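Local coordinates for protein Cas13d (uncultured Ruminococcus sp, PDB 6IV9) that binds a CRISPR RNA and, through its two HEPN domains, matures that RNA and cleaves target RNA, at residues I182-L194 with F508-T520. The protein carries 2 engineered substitutions. Sequence-based numbering, arbitrary orientation.
With nucleotides of chain B.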
ATOM      1  N   ILE A 182      -2.052   3.872   8.133  1.00 21.60           N
ATOM      2  CA  ILE A 182      -2.179   3.167   6.827  1.00 23.44           C
ATOM      3  C   ILE A 182      -3.629   2.741   6.574  1.00 24.47           C
ATOM      4  O   ILE A 182      -4.060   2.820   5.464  1.00 22.17           O
ATOM      5  CB  ILE A 182      -1.131   2.057   6.630  1.00 25.29           C
ATOM      6  CG1 ILE A 182      -0.939   1.754   5.148  1.00 29.33           C
ATOM      7  CG2 ILE A 182      -1.472   0.812   7.405  1.00 22.68           C
ATOM      8  CD1 ILE A 182      -0.129   2.772   4.423  1.00 37.78           C
ATOM      9  N   LEU A 183      -4.345   2.298   7.595  1.00 22.25           N
ATOM     10  CA  LEU A 183      -5.764   1.911   7.402  1.00 24.26           C
ATOM     11  C   LEU A 183      -6.580   3.145   7.005  1.00 22.77           C
ATOM     12  O   LEU A 183      -7.463   3.004   6.206  1.00 22.57           O
ATOM     13  CB  LEU A 183      -6.311   1.258   8.666  1.00 24.03           C
ATOM     14  CG  LEU A 183      -5.837  -0.166   8.903  1.00 24.97           C
ATOM     15  CD1 LEU A 183      -6.279  -0.649  10.266  1.00 28.87           C
ATOM     16  CD2 LEU A 183      -6.329  -1.086   7.808  1.00 26.57           C
ATOM     17  N   ALA A 184      -6.248   4.301   7.567  1.00 22.02           N
ATOM     18  CA  ALA A 184      -6.971   5.546   7.244  1.00 19.61           C
ATOM     19  C   ALA A 184      -6.817   5.854   5.749  1.00 21.45           C
ATOM     20  O   ALA A 184      -7.773   6.267   5.133  1.00 21.97           O
ATOM     21  CB  ALA A 184      -6.457   6.669   8.089  1.00 23.66           C
ATOM     22  N   VAL A 185      -5.628   5.658   5.207  1.00 22.18           N
ATOM     23  CA  VAL A 185      -5.426   5.919   3.759  1.00 22.88           C
ATOM     24  C   VAL A 185      -6.288   4.965   2.926  1.00 21.77           C
ATOM     25  O   VAL A 185      -7.009   5.421   2.095  1.00 21.28           O
ATOM     26  CB  VAL A 185      -3.947   5.704   3.399  1.00 24.10           C
ATOM     27  CG1 VAL A 185      -3.756   5.604   1.905  1.00 26.30           C
ATOM     28  CG2 VAL A 185      -3.039   6.753   4.001  1.00 24.02           C
ATOM     29  N   TYR A 186      -6.189   3.670   3.179  1.00 19.19           N
ATOM     30  CA  TYR A 186      -6.929   2.673   2.363  1.00 23.09           C
ATOM     31  C   TYR A 186      -8.447   2.754   2.516  1.00 24.14           C
ATOM     32  O   TYR A 186      -9.111   2.634   1.535  1.00 22.05           O
ATOM     33  CB  TYR A 186      -6.249   1.304   2.391  1.00 22.38           C
ATOM     34  CG  TYR A 186      -4.946   1.403   1.662  1.00 22.89           C
ATOM     35  CD1 TYR A 186      -4.915   1.517   0.289  1.00 30.66           C
ATOM     36  CD2 TYR A 186      -3.767   1.539   2.351  1.00 23.55           C
ATOM     37  CE1 TYR A 186      -3.728   1.684  -0.388  1.00 32.69           C
ATOM     38  CE2 TYR A 186      -2.565   1.682   1.691  1.00 27.68           C
ATOM     39  CZ  TYR A 186      -2.545   1.764   0.318  1.00 32.23           C
ATOM     40  OH  TYR A 186      -1.370   1.948  -0.327  1.00 34.45           O
ATOM     41  N   VAL A 187      -8.964   2.919   3.725  1.00 22.53           N
ATOM     42  CA  VAL A 187     -10.446   3.039   3.844  1.00 23.99           C
ATOM     43  C   VAL A 187     -10.910   4.312   3.136  1.00 23.32           C
ATOM     44  O   VAL A 187     -11.957   4.300   2.554  1.00 23.83           O
ATOM     45  CB  VAL A 187     -10.981   2.932   5.279  1.00 28.10           C
ATOM     46  CG1 VAL A 187     -10.682   1.576   5.874  1.00 36.65           C
ATOM     47  CG2 VAL A 187     -10.494   4.046   6.163  1.00 28.01           C
ATOM     48  N   THR A 188     -10.130   5.376   3.221  1.00 23.24           N
ATOM     49  CA  THR A 188     -10.547   6.613   2.536  1.00 22.13           C
ATOM     50  C   THR A 188     -10.621   6.337   1.033  1.00 22.14           C
ATOM     51  O   THR A 188     -11.588   6.698   0.422  1.00 24.15           O
ATOM     52  CB  THR A 188      -9.594   7.770   2.848  1.00 23.43           C
ATOM     53  OG1 THR A 188      -9.703   8.089   4.224  1.00 25.07           O
ATOM     54  CG2 THR A 188      -9.901   8.999   2.026  1.00 25.99           C
ATOM     55  N   ASN A 189      -9.614   5.678   0.488  1.00 22.05           N
ATOM     56  CA  ASN A 189      -9.605   5.369  -0.959  1.00 22.12           C
ATOM     57  C   ASN A 189     -10.759   4.426  -1.322  1.00 24.14           C
ATOM     58  O   ASN A 189     -11.375   4.643  -2.329  1.00 22.63           O
ATOM     59  CB  ASN A 189      -8.272   4.764  -1.382  1.00 21.29           C
ATOM     60  CG  ASN A 189      -7.149   5.770  -1.348  1.00 24.06           C
ATOM     61  OD1 ASN A 189      -7.385   6.935  -1.162  1.00 24.28           O
ATOM     62  ND2 ASN A 189      -5.933   5.315  -1.531  1.00 26.07           N
ATOM     63  N   ILE A 190     -10.984   3.388  -0.530  1.00 20.87           N
ATOM     64  CA  ILE A 190     -12.059   2.404  -0.849  1.00 23.01           C
ATOM     65  C   ILE A 190     -13.431   3.087  -0.818  1.00 22.10           C
ATOM     66  O   ILE A 190     -14.206   2.884  -1.707  1.00 23.34           O
ATOM     67  CB  ILE A 190     -12.008   1.210   0.120  1.00 23.13           C
ATOM     68  CG1 ILE A 190     -10.707   0.422  -0.015  1.00 23.55           C
ATOM     69  CG2 ILE A 190     -13.239   0.349  -0.071  1.00 25.50           C
ATOM     70  CD1 ILE A 190     -10.507  -0.624   1.041  1.00 24.61           C
ATOM     71  N   VAL A 191     -13.686   3.905   0.187  1.00 24.84           N
ATOM     72  CA  VAL A 191     -15.003   4.585   0.277  1.00 27.98           C
ATOM     73  C   VAL A 191     -15.177   5.480  -0.954  1.00 28.21           C
ATOM     74  O   VAL A 191     -16.258   5.539  -1.483  1.00 24.19           O
ATOM     75  CB  VAL A 191     -15.110   5.384   1.582  1.00 26.03           C
ATOM     76  CG1 VAL A 191     -16.318   6.288   1.585  1.00 32.06           C
ATOM     77  CG2 VAL A 191     -15.126   4.471   2.783  1.00 28.64           C
ATOM     78  N   TYR A 192     -14.126   6.182  -1.348  1.00 24.14           N
ATOM     79  CA  TYR A 192     -14.230   7.048  -2.541  1.00 22.13           C
ATOM     80  C   TYR A 192     -14.510   6.192  -3.774  1.00 21.27           C
ATOM     81  O   TYR A 192     -15.356   6.536  -4.547  1.00 24.64           O
ATOM     82  CB  TYR A 192     -12.946   7.848  -2.737  1.00 24.32           C
ATOM     83  CG  TYR A 192     -12.830   8.464  -4.101  1.00 23.15           C
ATOM     84  CD1 TYR A 192     -13.590   9.553  -4.465  1.00 27.46           C
ATOM     85  CD2 TYR A 192     -11.978   7.929  -5.040  1.00 27.12           C
ATOM     86  CE1 TYR A 192     -13.495  10.110  -5.727  1.00 27.67           C
ATOM     87  CE2 TYR A 192     -11.867   8.474  -6.302  1.00 27.08           C
ATOM     88  CZ  TYR A 192     -12.631   9.565  -6.651  1.00 29.10           C
ATOM     89  OH  TYR A 192     -12.494  10.083  -7.896  1.00 28.96           O
ATOM     90  N   ALA A 193     -13.818   5.076  -3.910  1.00 22.29           N
ATOM     91  CA  ALA A 193     -14.007   4.209  -5.087  1.00 23.26           C
ATOM     92  C   ALA A 193     -15.451   3.699  -5.137  1.00 29.92           C
ATOM     93  O   ALA A 193     -16.039   3.713  -6.193  1.00 26.34           O
ATOM     94  CB  ALA A 193     -13.043   3.068  -5.024  1.00 24.95           C
ATOM     95  N   LEU A 194     -15.988   3.275  -4.004  1.00 26.94           N
ATOM     96  CA  LEU A 194     -17.378   2.760  -3.979  1.00 32.04           C
ATOM     97  C   LEU A 194     -18.360   3.869  -4.358  1.00 29.16           C
ATOM     98  O   LEU A 194     -19.234   3.599  -5.138  1.00 34.43           O
ATOM     99  CB  LEU A 194     -17.648   2.164  -2.600  1.00 30.20           C
ATOM    100  CG  LEU A 194     -16.901   0.861  -2.360  1.00 33.08           C
ATOM    101  CD1 LEU A 194     -16.946   0.464  -0.907  1.00 38.32           C
ATOM    102  CD2 LEU A 194     -17.460  -0.231  -3.239  1.00 39.09           C
ATOM    103  N   PHE A 508     -10.887  -4.761  -2.869  1.00 22.88           N
ATOM    104  CA  PHE A 508     -11.055  -3.374  -3.352  1.00 22.00           C
ATOM    105  C   PHE A 508      -9.722  -2.761  -3.780  1.00 24.61           C
ATOM    106  O   PHE A 508      -9.742  -1.644  -4.228  1.00 27.20           O
ATOM    107  CB  PHE A 508     -11.685  -2.550  -2.237  1.00 22.96           C
ATOM    108  CG  PHE A 508     -12.994  -3.101  -1.741  1.00 26.35           C
ATOM    109  CD1 PHE A 508     -14.103  -3.123  -2.564  1.00 31.93           C
ATOM    110  CD2 PHE A 508     -13.112  -3.611  -0.467  1.00 26.25           C
ATOM    111  CE1 PHE A 508     -15.308  -3.641  -2.118  1.00 39.78           C
ATOM    112  CE2 PHE A 508     -14.315  -4.125  -0.025  1.00 29.83           C
ATOM    113  CZ  PHE A 508     -15.411  -4.130  -0.843  1.00 32.77           C
ATOM    114  N   LEU A 509      -8.637  -3.519  -3.715  1.00 22.04           N
ATOM    115  CA  LEU A 509      -7.295  -2.936  -3.945  1.00 25.89           C
ATOM    116  C   LEU A 509      -6.556  -3.548  -5.132  1.00 28.21           C
ATOM    117  O   LEU A 509      -6.748  -4.691  -5.441  1.00 29.51           O
ATOM    118  CB  LEU A 509      -6.454  -3.143  -2.683  1.00 25.06           C
ATOM    119  CG  LEU A 509      -7.016  -2.564  -1.393  1.00 25.50           C
ATOM    120  CD1 LEU A 509      -6.088  -2.832  -0.237  1.00 27.31           C
ATOM    121  CD2 LEU A 509      -7.283  -1.085  -1.527  1.00 23.90           C
ATOM    122  N   ASP A 510      -5.702  -2.726  -5.721  1.00 26.04           N
ATOM    123  CA  ASP A 510      -4.768  -3.078  -6.814  1.00 29.86           C
ATOM    124  C   ASP A 510      -3.577  -3.822  -6.185  1.00 28.03           C
ATOM    125  O   ASP A 510      -3.360  -3.666  -4.999  1.00 26.05           O
ATOM    126  CB  ASP A 510      -4.379  -1.766  -7.498  1.00 34.91           C
ATOM    127  CG  ASP A 510      -3.420  -1.869  -8.656  1.00 44.57           C
ATOM    128  OD1 ASP A 510      -3.869  -2.154  -9.758  1.00 46.14           O
ATOM    129  OD2 ASP A 510      -2.234  -1.718  -8.415  1.00 46.49           O
ATOM    130  N   GLY A 511      -2.773  -4.497  -6.990  1.00 24.57           N
ATOM    131  CA  GLY A 511      -1.638  -5.246  -6.434  1.00 30.21           C
ATOM    132  C   GLY A 511      -0.687  -4.341  -5.678  1.00 29.04           C
ATOM    133  O   GLY A 511      -0.182  -4.759  -4.666  1.00 25.88           O
ATOM    134  N   LYS A 512      -0.427  -3.142  -6.184  1.00 23.71           N
ATOM    135  CA  LYS A 512       0.483  -2.212  -5.479  1.00 23.90           C
ATOM    136  C   LYS A 512      -0.121  -1.785  -4.144  1.00 22.97           C
ATOM    137  O   LYS A 512       0.607  -1.611  -3.208  1.00 23.58           O
ATOM    138  CB  LYS A 512       0.835  -1.031  -6.380  1.00 29.50           C
ATOM    139  CG  LYS A 512       1.888  -1.380  -7.407  1.00 34.92           C
ATOM    140  CD  LYS A 512       2.216  -0.292  -8.348  1.00 41.70           C
ATOM    141  CE  LYS A 512       3.228  -0.742  -9.369  1.00 43.07           C
ATOM    142  NZ  LYS A 512       4.356  -1.466  -8.753  1.00 41.36           N
ATOM    143  N   GLU A 513      -1.417  -1.534  -4.136  1.00 20.91           N
ATOM    144  CA  GLU A 513      -2.121  -1.131  -2.903  1.00 21.74           C
ATOM    145  C   GLU A 513      -2.058  -2.290  -1.904  1.00 22.42           C
ATOM    146  O   GLU A 513      -1.833  -2.052  -0.745  1.00 24.45           O
ATOM    147  CB  GLU A 513      -3.546  -0.706  -3.238  1.00 26.04           C
ATOM    148  CG  GLU A 513      -3.643   0.583  -4.023  1.00 24.16           C
ATOM    149  CD  GLU A 513      -5.065   0.955  -4.390  1.00 27.73           C
ATOM    150  OE1 GLU A 513      -5.752   0.117  -4.920  1.00 26.79           O
ATOM    151  OE2 GLU A 513      -5.448   2.068  -4.119  1.00 31.06           O
ATOM    152  N   ILE A 514      -2.254  -3.506  -2.377  1.00 20.52           N
ATOM    153  CA  ILE A 514      -2.182  -4.683  -1.476  1.00 20.45           C
ATOM    154  C   ILE A 514      -0.766  -4.755  -0.903  1.00 23.98           C
ATOM    155  O   ILE A 514      -0.633  -4.912   0.274  1.00 23.37           O
ATOM    156  CB  ILE A 514      -2.519  -5.953  -2.270  1.00 22.14           C
ATOM    157  CG1 ILE A 514      -3.989  -5.987  -2.682  1.00 23.46           C
ATOM    158  CG2 ILE A 514      -2.099  -7.202  -1.519  1.00 22.38           C
ATOM    159  CD1 ILE A 514      -4.327  -7.074  -3.652  1.00 23.35           C
ATOM    160  N   ASN A 515       0.248  -4.595  -1.745  1.00 22.81           N
ATOM    161  CA  ASN A 515       1.646  -4.689  -1.271  1.00 21.31           C
ATOM    162  C   ASN A 515       1.923  -3.605  -0.239  1.00 24.51           C
ATOM    163  O   ASN A 515       2.486  -3.910   0.765  1.00 21.86           O
ATOM    164  CB  ASN A 515       2.626  -4.557  -2.430  1.00 22.85           C
ATOM    165  CG  ASN A 515       2.684  -5.831  -3.232  1.00 26.47           C
ATOM    166  OD1 ASN A 515       2.258  -6.857  -2.747  1.00 29.53           O
ATOM    167  ND2 ASN A 515       3.205  -5.767  -4.440  1.00 26.43           N
ATOM    168  N   ASP A 516       1.505  -2.384  -0.526  1.00 22.44           N
ATOM    169  CA  ASP A 516       1.770  -1.275   0.413  1.00 24.75           C
ATOM    170  C   ASP A 516       1.051  -1.504   1.746  1.00 24.76           C
ATOM    171  O   ASP A 516       1.694  -1.429   2.763  1.00 23.99           O
ATOM    172  CB  ASP A 516       1.281   0.027  -0.203  1.00 24.61           C
ATOM    173  CG  ASP A 516       1.568   1.231   0.662  1.00 31.77           C
ATOM    174  OD1 ASP A 516       2.673   1.334   1.133  1.00 33.96           O
ATOM    175  OD2 ASP A 516       0.688   2.046   0.819  1.00 36.28           O
ATOM    176  N   LEU A 517      -0.241  -1.801   1.717  1.00 22.58           N
ATOM    177  CA  LEU A 517      -0.965  -2.009   2.990  1.00 22.69           C
ATOM    178  C   LEU A 517      -0.430  -3.233   3.742  1.00 20.83           C
ATOM    179  O   LEU A 517      -0.137  -3.126   4.897  1.00 21.53           O
ATOM    180  CB  LEU A 517      -2.441  -2.232   2.662  1.00 21.87           C
ATOM    181  CG  LEU A 517      -3.291  -2.646   3.856  1.00 22.81           C
ATOM    182  CD1 LEU A 517      -3.350  -1.544   4.884  1.00 24.05           C
ATOM    183  CD2 LEU A 517      -4.687  -3.040   3.441  1.00 24.90           C
ATOM    184  N   LEU A 518      -0.324  -4.365   3.066  1.00 21.09           N
ATOM    185  CA  LEU A 518       0.110  -5.600   3.756  1.00 19.47           C
ATOM    186  C   LEU A 518       1.548  -5.505   4.267  1.00 21.55           C
ATOM    187  O   LEU A 518       1.769  -5.849   5.392  1.00 21.61           O
ATOM    188  CB  LEU A 518      -0.092  -6.802   2.844  1.00 20.97           C
ATOM    189  CG  LEU A 518      -1.478  -7.434   2.945  1.00 22.38           C
ATOM    190  CD1 LEU A 518      -1.686  -8.048   4.307  1.00 25.12           C
ATOM    191  CD2 LEU A 518      -2.558  -6.415   2.688  1.00 22.98           C
ATOM    192  N   THR A 519       2.481  -5.031   3.457  1.00 21.33           N
ATOM    193  CA  THR A 519       3.868  -4.971   3.979  1.00 22.93           C
ATOM    194  C   THR A 519       3.924  -4.040   5.191  1.00 22.47           C
ATOM    195  O   THR A 519       4.609  -4.343   6.111  1.00 22.12           O
ATOM    196  CB  THR A 519       4.878  -4.594   2.898  1.00 21.95           C
ATOM    197  OG1 THR A 519       4.589  -3.284   2.430  1.00 22.14           O
ATOM    198  CG2 THR A 519       4.915  -5.600   1.777  1.00 25.26           C
ATOM    199  N   THR A 520       3.202  -2.930   5.151  1.00 22.80           N
ATOM    200  CA  THR A 520       3.193  -2.012   6.315  1.00 23.82           C
ATOM    201  C   THR A 520       2.589  -2.710   7.540  1.00 24.32           C
ATOM    202  O   THR A 520       3.229  -2.694   8.569  1.00 22.47           O
ATOM    203  CB  THR A 520       2.404  -0.733   6.012  1.00 24.30           C
ATOM    204  OG1 THR A 520       2.936  -0.057   4.882  1.00 23.28           O
ATOM    205  CG2 THR A 520       2.380   0.223   7.180  1.00 24.92           C
TER
ATOM    206  P     U B  34       7.878  -8.538  -1.851  1.00 26.37           P
ATOM    207  OP1   U B  34       6.838  -9.349  -2.540  1.00 25.68           O
ATOM    208  OP2   U B  34       9.158  -8.272  -2.470  1.00 26.20           O
ATOM    209  O5'   U B  34       7.230  -7.162  -1.468  1.00 25.17           O
ATOM    210  C5'   U B  34       7.340  -6.013  -2.321  1.00 27.44           C
ATOM    211  C4'   U B  34       6.790  -4.815  -1.601  1.00 24.15           C
ATOM    212  O4'   U B  34       7.572  -4.467  -0.439  1.00 23.64           O
ATOM    213  C3'   U B  34       6.749  -3.530  -2.415  1.00 23.49           C
ATOM    214  O3'   U B  34       5.586  -3.615  -3.253  1.00 25.17           O
ATOM    215  C2'   U B  34       6.622  -2.495  -1.308  1.00 24.50           C
ATOM    216  O2'   U B  34       5.280  -2.442  -0.845  1.00 25.19           O
ATOM    217  C1'   U B  34       7.587  -3.070  -0.271  1.00 25.70           C
ATOM    218  N1    U B  34       8.978  -2.615  -0.450  1.00 27.86           N
ATOM    219  C2    U B  34       9.215  -1.307  -0.097  1.00 29.99           C
ATOM    220  O2    U B  34       8.339  -0.570   0.313  1.00 29.89           O
ATOM    221  N3    U B  34      10.498  -0.891  -0.266  1.00 34.58           N
ATOM    222  C4    U B  34      11.555  -1.627  -0.740  1.00 33.18           C
ATOM    223  O4    U B  34      12.661  -1.120  -0.763  1.00 35.62           O
ATOM    224  C5    U B  34      11.246  -2.986  -1.060  1.00 32.08           C
ATOM    225  C6    U B  34       9.983  -3.415  -0.933  1.00 29.16           C
ATOM    226  P     C B  35       5.630  -2.990  -4.790  1.00 27.78           P
ATOM    227  OP1   C B  35       4.356  -3.370  -5.417  1.00 28.06           O
ATOM    228  OP2   C B  35       6.874  -3.352  -5.412  1.00 26.87           O
ATOM    229  O5'   C B  35       5.833  -1.460  -4.523  1.00 26.22           O
ATOM    230  C5'   C B  35       4.727  -0.720  -3.930  1.00 26.02           C
ATOM    231  C4'   C B  35       5.159   0.686  -3.612  1.00 26.66           C
ATOM    232  O4'   C B  35       6.224   0.618  -2.665  1.00 28.88           O
ATOM    233  C3'   C B  35       5.741   1.479  -4.785  1.00 26.92           C
ATOM    234  O3'   C B  35       4.660   2.005  -5.515  1.00 24.57           O
ATOM    235  C2'   C B  35       6.594   2.513  -4.070  1.00 29.12           C
ATOM    236  O2'   C B  35       5.852   3.570  -3.530  1.00 30.59           O
ATOM    237  C1'   C B  35       7.136   1.674  -2.918  1.00 32.50           C
ATOM    238  N1    C B  35       8.459   1.105  -3.178  1.00 28.96           N
ATOM    239  C2    C B  35       9.542   1.948  -2.951  1.00 35.40           C
ATOM    240  O2    C B  35       9.315   3.086  -2.558  1.00 33.36           O
ATOM    241  N3    C B  35      10.793   1.472  -3.091  1.00 34.42           N
ATOM    242  C4    C B  35      10.982   0.245  -3.573  1.00 39.80           C
ATOM    243  N4    C B  35      12.235  -0.171  -3.751  1.00 50.54           N
ATOM    244  C5    C B  35       9.892  -0.627  -3.861  1.00 38.38           C
ATOM    245  C6    C B  35       8.656  -0.139  -3.701  1.00 34.16           C
ATOM    246  P     G B  36       4.773   2.194  -7.082  1.00 26.17           P
ATOM    247  OP1   G B  36       3.424   2.586  -7.598  1.00 26.89           O
ATOM    248  OP2   G B  36       5.440   0.979  -7.666  1.00 24.98           O
ATOM    249  O5'   G B  36       5.890   3.284  -7.237  1.00 28.38           O
ATOM    250  C5'   G B  36       5.611   4.632  -6.832  1.00 31.90           C
ATOM    251  C4'   G B  36       6.871   5.458  -6.879  1.00 29.76           C
ATOM    252  O4'   G B  36       7.837   4.921  -5.965  1.00 30.27           O
ATOM    253  C3'   G B  36       7.569   5.496  -8.234  1.00 27.40           C
ATOM    254  O3'   G B  36       7.114   6.554  -9.068  1.00 29.98           O
ATOM    255  C2'   G B  36       9.022   5.690  -7.869  1.00 28.93           C
ATOM    256  O2'   G B  36       9.302   7.044  -7.563  1.00 33.17           O
ATOM    257  C1'   G B  36       9.116   4.971  -6.528  1.00 29.79           C
ATOM    258  N9    G B  36       9.619   3.630  -6.674  1.00 29.62           N
ATOM    259  C8    G B  36       8.954   2.522  -7.137  1.00 28.84           C
ATOM    260  N7    G B  36       9.711   1.461  -7.191  1.00 32.08           N
ATOM    261  C5    G B  36      10.950   1.910  -6.780  1.00 30.64           C
ATOM    262  C6    G B  36      12.165   1.212  -6.633  1.00 39.89           C
ATOM    263  O6    G B  36      12.394   0.019  -6.848  1.00 37.51           O
ATOM    264  N1    G B  36      13.170   2.039  -6.159  1.00 40.37           N
ATOM    265  C2    G B  36      13.024   3.369  -5.875  1.00 40.83           C
ATOM    266  N2    G B  36      14.106   3.995  -5.422  1.00 49.89           N
ATOM    267  N3    G B  36      11.896   4.035  -6.012  1.00 41.31           N
ATOM    268  C4    G B  36      10.908   3.248  -6.468  1.00 32.73           C
TER
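Tyr186 and Asp516 make the polar link. Tyr186 OH donates to Asp516 OD2, and the separation of 2.4 Å is very short for a hydrogen bond, so its exact length is doubtful. The carboxylate oxygen lies at the ring edge, with ring and carboxylate planes 65° apart. Asp516 CG stands anti to the backbone N (chi1 -177°), which carries the carboxylate to the phenol.

Carbon contacts flank this bond. Tyr186 CE1 lies 3.7 Å from Glu513 CB, and Tyr186 CD2 touches Leu517 CB. Ile182 CG2 meets both Leu517 CD1 and Thr520 CG2, each at 3.9 Å. Farther along, Ile190 CG1 rests 3.8 Å from Phe508 CB, and Ile190 CG2 makes an off-centre CH-pi contact with the Phe508 ring.

Segments 182-194 and 511-520, on helices 168-197 and 511-535, run nearly antiparallel, their axes at 153°, in the buried interior of this largely helical protein. A capping box starts the second helix: Lys512 N bonds to Asp510 OD2, and Asp510 N to Glu513 OE1. Glu513 also bonds to Tyr638 and pairs with Lys637.

Another side of helix 511-535 holds RNA. Asn515 ND2 donates to OP1 of C35 of chain B (2.8 Å), and Lys512 NZ to OP2 of G36 of chain B (2.9 Å).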